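Local coordinates for cell cycle regulatory protein GcrA (Caulobacter crescentus, PDB 5YIU) that regulates the cell cycle as a transcription activator, this N-terminal piece being its DNA-binding domain, a small three-helix fold that probably belongs to the helix-turn-helix class, at residues T14-K17 / L18-G22; I41-V44 / H45-G48. One frame throughout, in Å; residues are numbered along the deposited sequence.

Contact 1 of 2, residues T14-K17 / L18-G22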
loop_
_atom_site.group_PDB
_atom_site.type_symbol
_atom_site.label_atom_id
_atom_site.label_comp_id
_atom_site.label_asym_id
_atom_site.label_seq_id
_atom_site.Cartn_x
_atom_site.Cartn_y
_atom_site.Cartn_z
ATOM N N THR A 14 3.598 7.021 0.636
ATOM C CA THR A 14 3.613 6.373 1.937
ATOM C C THR A 14 3.957 4.887 1.826
ATOM O O THR A 14 4.786 4.369 2.577
ATOM C CB THR A 14 2.259 6.546 2.630
ATOM O OG1 THR A 14 2.054 7.937 2.911
ATOM C CG2 THR A 14 2.184 5.750 3.923
ATOM N N LEU A 15 3.320 4.193 0.888
ATOM C CA LEU A 15 3.594 2.774 0.706
ATOM C C LEU A 15 5.064 2.553 0.389
ATOM O O LEU A 15 5.713 1.663 0.958
ATOM C CB LEU A 15 2.714 2.208 -0.410
ATOM C CG LEU A 15 2.904 0.720 -0.747
ATOM C CD1 LEU A 15 1.586 0.096 -1.206
ATOM C CD2 LEU A 15 3.954 0.536 -1.829
ATOM N N LYS A 16 5.581 3.358 -0.531
ATOM C CA LYS A 16 6.962 3.226 -0.968
ATOM C C LYS A 16 7.936 3.429 0.192
ATOM O O LYS A 16 8.826 2.600 0.406
ATOM C CB LYS A 16 7.238 4.210 -2.100
ATOM C CG LYS A 16 8.657 4.200 -2.617
ATOM C CD LYS A 16 8.806 5.228 -3.723
ATOM C CE LYS A 16 10.261 5.556 -3.962
ATOM N NZ LYS A 16 10.431 6.601 -5.009
ATOM N N LYS A 17 7.762 4.506 0.953
ATOM C CA LYS A 17 8.643 4.792 2.082
ATOM C C LYS A 17 8.604 3.680 3.122
ATOM O O LYS A 17 9.644 3.203 3.576
ATOM C CB LYS A 17 8.262 6.125 2.734
ATOM C CG LYS A 17 8.614 7.353 1.913
ATOM C CD LYS A 17 7.982 8.609 2.506
ATOM C CE LYS A 17 8.528 9.878 1.849
ATOM N NZ LYS A 17 8.073 11.118 2.544
ATOM N N LEU A 18 7.403 3.260 3.493
ATOM C CA LEU A 18 7.241 2.228 4.508
ATOM C C LEU A 18 7.776 0.877 4.049
ATOM O O LEU A 18 8.355 0.120 4.836
ATOM C CB LEU A 18 5.782 2.118 4.944
ATOM C CG LEU A 18 5.204 3.369 5.608
ATOM C CD1 LEU A 18 3.771 3.109 6.060
ATOM C CD2 LEU A 18 6.077 3.855 6.775
ATOM N N TRP A 19 7.592 0.572 2.774
ATOM C CA TRP A 19 8.129 -0.672 2.241
ATOM C C TRP A 19 9.657 -0.651 2.295
ATOM O O TRP A 19 10.283 -1.622 2.727
ATOM C CB TRP A 19 7.629 -0.921 0.816
ATOM C CG TRP A 19 8.027 -2.258 0.290
ATOM C CD1 TRP A 19 9.064 -2.529 -0.549
ATOM C CD2 TRP A 19 7.411 -3.513 0.590
ATOM N NE1 TRP A 19 9.124 -3.873 -0.803
ATOM C CE2 TRP A 19 8.118 -4.503 -0.116
ATOM C CE3 TRP A 19 6.328 -3.897 1.393
ATOM C CZ2 TRP A 19 7.775 -5.853 -0.058
ATOM C CZ3 TRP A 19 5.987 -5.239 1.449
ATOM C CH2 TRP A 19 6.710 -6.201 0.728
ATOM N N LEU A 20 10.254 0.459 1.867
ATOM C CA LEU A 20 11.705 0.611 1.935
ATOM C C LEU A 20 12.203 0.603 3.380
ATOM O O LEU A 20 13.317 0.161 3.636
ATOM C CB LEU A 20 12.152 1.882 1.209
ATOM C CG LEU A 20 11.919 1.874 -0.307
ATOM C CD1 LEU A 20 12.203 3.262 -0.875
ATOM C CD2 LEU A 20 12.754 0.805 -1.007
ATOM N N ASP A 21 11.374 1.081 4.309
ATOM C CA ASP A 21 11.703 1.063 5.736
ATOM C C ASP A 21 11.680 -0.340 6.332
ATOM O O ASP A 21 12.164 -0.551 7.446
ATOM C CB ASP A 21 10.750 1.942 6.549
ATOM C CG ASP A 21 10.908 3.416 6.262
ATOM O OD1 ASP A 21 11.973 3.835 5.752
ATOM O OD2 ASP A 21 9.971 4.160 6.580
ATOM N N GLY A 22 11.098 -1.294 5.615
ATOM C CA GLY A 22 11.058 -2.670 6.073
ATOM C C GLY A 22 9.754 -3.094 6.723
ATOM O O GLY A 22 9.673 -4.177 7.289
#

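Contact 2 of 2, residues I41-V44 / H45-G48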
loop_
_atom_site.group_PDB
_atom_site.type_symbol
_atom_site.label_atom_id
_atom_site.label_comp_id
_atom_site.label_asym_id
_atom_site.label_seq_id
_atom_site.Cartn_x
_atom_site.Cartn_y
_atom_site.Cartn_z
ATOM N N ILE A 41 0.492 -5.820 -1.411
ATOM C CA ILE A 41 1.475 -6.637 -2.119
ATOM C C ILE A 41 1.368 -6.449 -3.634
ATOM O O ILE A 41 2.372 -6.247 -4.320
ATOM C CB ILE A 41 1.348 -8.131 -1.746
ATOM C CG1 ILE A 41 1.803 -8.334 -0.295
ATOM C CG2 ILE A 41 2.160 -9.006 -2.709
ATOM C CD1 ILE A 41 1.500 -9.722 0.283
ATOM N N GLY A 42 0.147 -6.472 -4.156
ATOM C CA GLY A 42 -0.030 -6.253 -5.574
ATOM C C GLY A 42 0.525 -4.919 -6.038
ATOM O O GLY A 42 1.136 -4.824 -7.113
ATOM N N LYS A 43 0.289 -3.870 -5.256
ATOM C CA LYS A 43 0.794 -2.547 -5.607
ATOM C C LYS A 43 2.321 -2.480 -5.553
ATOM O O LYS A 43 2.940 -1.878 -6.427
ATOM C CB LYS A 43 0.162 -1.477 -4.708
ATOM C CG LYS A 43 0.557 -0.049 -5.046
ATOM C CD LYS A 43 0.189 0.326 -6.469
ATOM C CE LYS A 43 0.391 1.811 -6.701
ATOM N NZ LYS A 43 0.086 2.186 -8.114
ATOM N N VAL A 44 2.923 -3.071 -4.520
ATOM C CA VAL A 44 4.382 -3.192 -4.447
ATOM C C VAL A 44 4.919 -3.860 -5.712
ATOM O O VAL A 44 5.912 -3.412 -6.299
ATOM C CB VAL A 44 4.799 -4.010 -3.217
ATOM C CG1 VAL A 44 6.266 -4.405 -3.297
ATOM C CG2 VAL A 44 4.515 -3.231 -1.928
ATOM N N HIS A 45 4.243 -4.914 -6.140
ATOM C CA HIS A 45 4.602 -5.574 -7.377
ATOM C C HIS A 45 4.522 -4.643 -8.588
ATOM O O HIS A 45 5.453 -4.570 -9.389
ATOM C CB HIS A 45 3.712 -6.795 -7.594
ATOM C CG HIS A 45 4.096 -7.609 -8.784
ATOM N ND1 HIS A 45 3.330 -7.666 -9.928
ATOM C CD2 HIS A 45 5.177 -8.393 -9.013
ATOM C CE1 HIS A 45 3.918 -8.458 -10.808
ATOM N NE2 HIS A 45 5.040 -8.911 -10.278
ATOM N N ARG A 46 3.416 -3.923 -8.731
ATOM C CA ARG A 46 3.267 -3.027 -9.883
ATOM C C ARG A 46 4.262 -1.863 -9.881
ATOM O O ARG A 46 4.640 -1.356 -10.940
ATOM C CB ARG A 46 1.821 -2.533 -10.006
ATOM C CG ARG A 46 0.838 -3.673 -10.236
ATOM C CD ARG A 46 -0.513 -3.203 -10.727
ATOM N NE ARG A 46 -1.204 -2.283 -9.820
ATOM C CZ ARG A 46 -1.864 -2.639 -8.721
ATOM N NH1 ARG A 46 -2.480 -1.700 -8.009
ATOM N NH2 ARG A 46 -1.897 -3.905 -8.323
ATOM N N LEU A 47 4.697 -1.452 -8.693
ATOM C CA LEU A 47 5.690 -0.386 -8.545
ATOM C C LEU A 47 7.119 -0.866 -8.806
ATOM O O LEU A 47 8.045 -0.050 -8.907
ATOM C CB LEU A 47 5.602 0.236 -7.152
ATOM C CG LEU A 47 4.354 1.066 -6.867
ATOM C CD1 LEU A 47 4.293 1.401 -5.395
ATOM C CD2 LEU A 47 4.382 2.334 -7.701
ATOM N N GLY A 48 7.302 -2.177 -8.900
ATOM C CA GLY A 48 8.623 -2.735 -9.151
ATOM C C GLY A 48 9.557 -2.759 -7.955
ATOM O O GLY A 48 10.771 -2.907 -8.115
#

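Contact 1 of 2, residues T14-K17 / L18-G22
Thr14 and Leu18 meet one turn apart on the flank of helix 9-21, in a local contact that runs through the last two turns of this first helix at the surface of the domain. Their side chains lie alongside and point the same way, Thr14 CG2 touching Leu18 CD1 at 3.7 Å. That methyl faces Leu18 because it stands trans to the Thr14 backbone N (chi1 -65° places OG1 beside that N), and OG1 turns back to Glu10 O. Leu18 N also bonds to Thr14 O, 3.0 Å away, with a nearly straight N-H...O angle of 168°. Lys16 and Leu20 repeat the side-by-side pairing on the outer surface, Lys16 CG 4.1 Å from Leu20 CD1. Consistent with a helix-turn-helix-class domain, the helix is short; after a last regular bond from Asp21 N to Lys17 O (2.8 Å) it closes with a Schellman motif, in which Gly22, at positive phi, gives its N to Trp19 O at 3.0 Å. Replacing Leu18 by an alanine would probably cost Thr14 CG2 its contact with CD1 and open a gap against Ile28 and Gln31 of helix 25-32. Leu15 turns to helix 37-47, and Trp19 touches both Ile28 and that helix.

Contact 2 of 2, residues I41-V44 / H45-G48
The Arg46 guanidinium lays one face over Lys43, whose CA sits 3.9 Å above its plane, displaced toward the rim of the group. A bend at chi3 (-60°) folds the arginine back along its own helix, bringing NH1 to 3.7 Å from Lys43 CD, the two side chains crossing at about a right angle. Gly42 O approaches both the guanidinium and the His45 ring obliquely, and accepts a hydrogen bond from Arg46 N at 2.9 Å. Lys43 NZ and Arg46 NH1 stay 4.7 Å apart, like charges that probably make this surface more positive. On its other side the lysine chain, bent at chi2 (59°), passes over Leu47, CE coming within 4.0 Å of Leu47 CG. Leu47 N bonds to Lys43 O at 2.9 Å and, weakly, to Val44 O at 3.3 Å. Gly48 then leaves the helix with positive phi in a Schellman motif, its N bonded to His45 O at 3.1 Å. Val44, the buried residue here, faces Leu15 and Trp19 of helix 9-21; Leu47 also reaches Leu15, Lys43 touches Val12, and Lys43 and Arg46 border Trp7 in the loop before that first helix.

From the N terminus, the chain passes Trp7 and enters helix 9-21, where contact 1 occupies the last two turns and ends at Gly22. Helix 25-32 follows, and then helix 37-47, whose C-terminal two turns carry contact 2 as far as Gly48. The two contacts lie in series, neither nested nor crossed; each lies within one helix and the residue that ends it, so neither closes a long loop. Their centres are 12 Å apart, yet they touch: Leu15 CD2 packs on Leu47 CD1 at 3.7 Å, and Trp19 CE2 on Val44 CG1 at 3.7 Å. This apolar seam ties the first helix to the last, while Thr14, Leu18 and Trp19 tie contact 1 to helix 25-32.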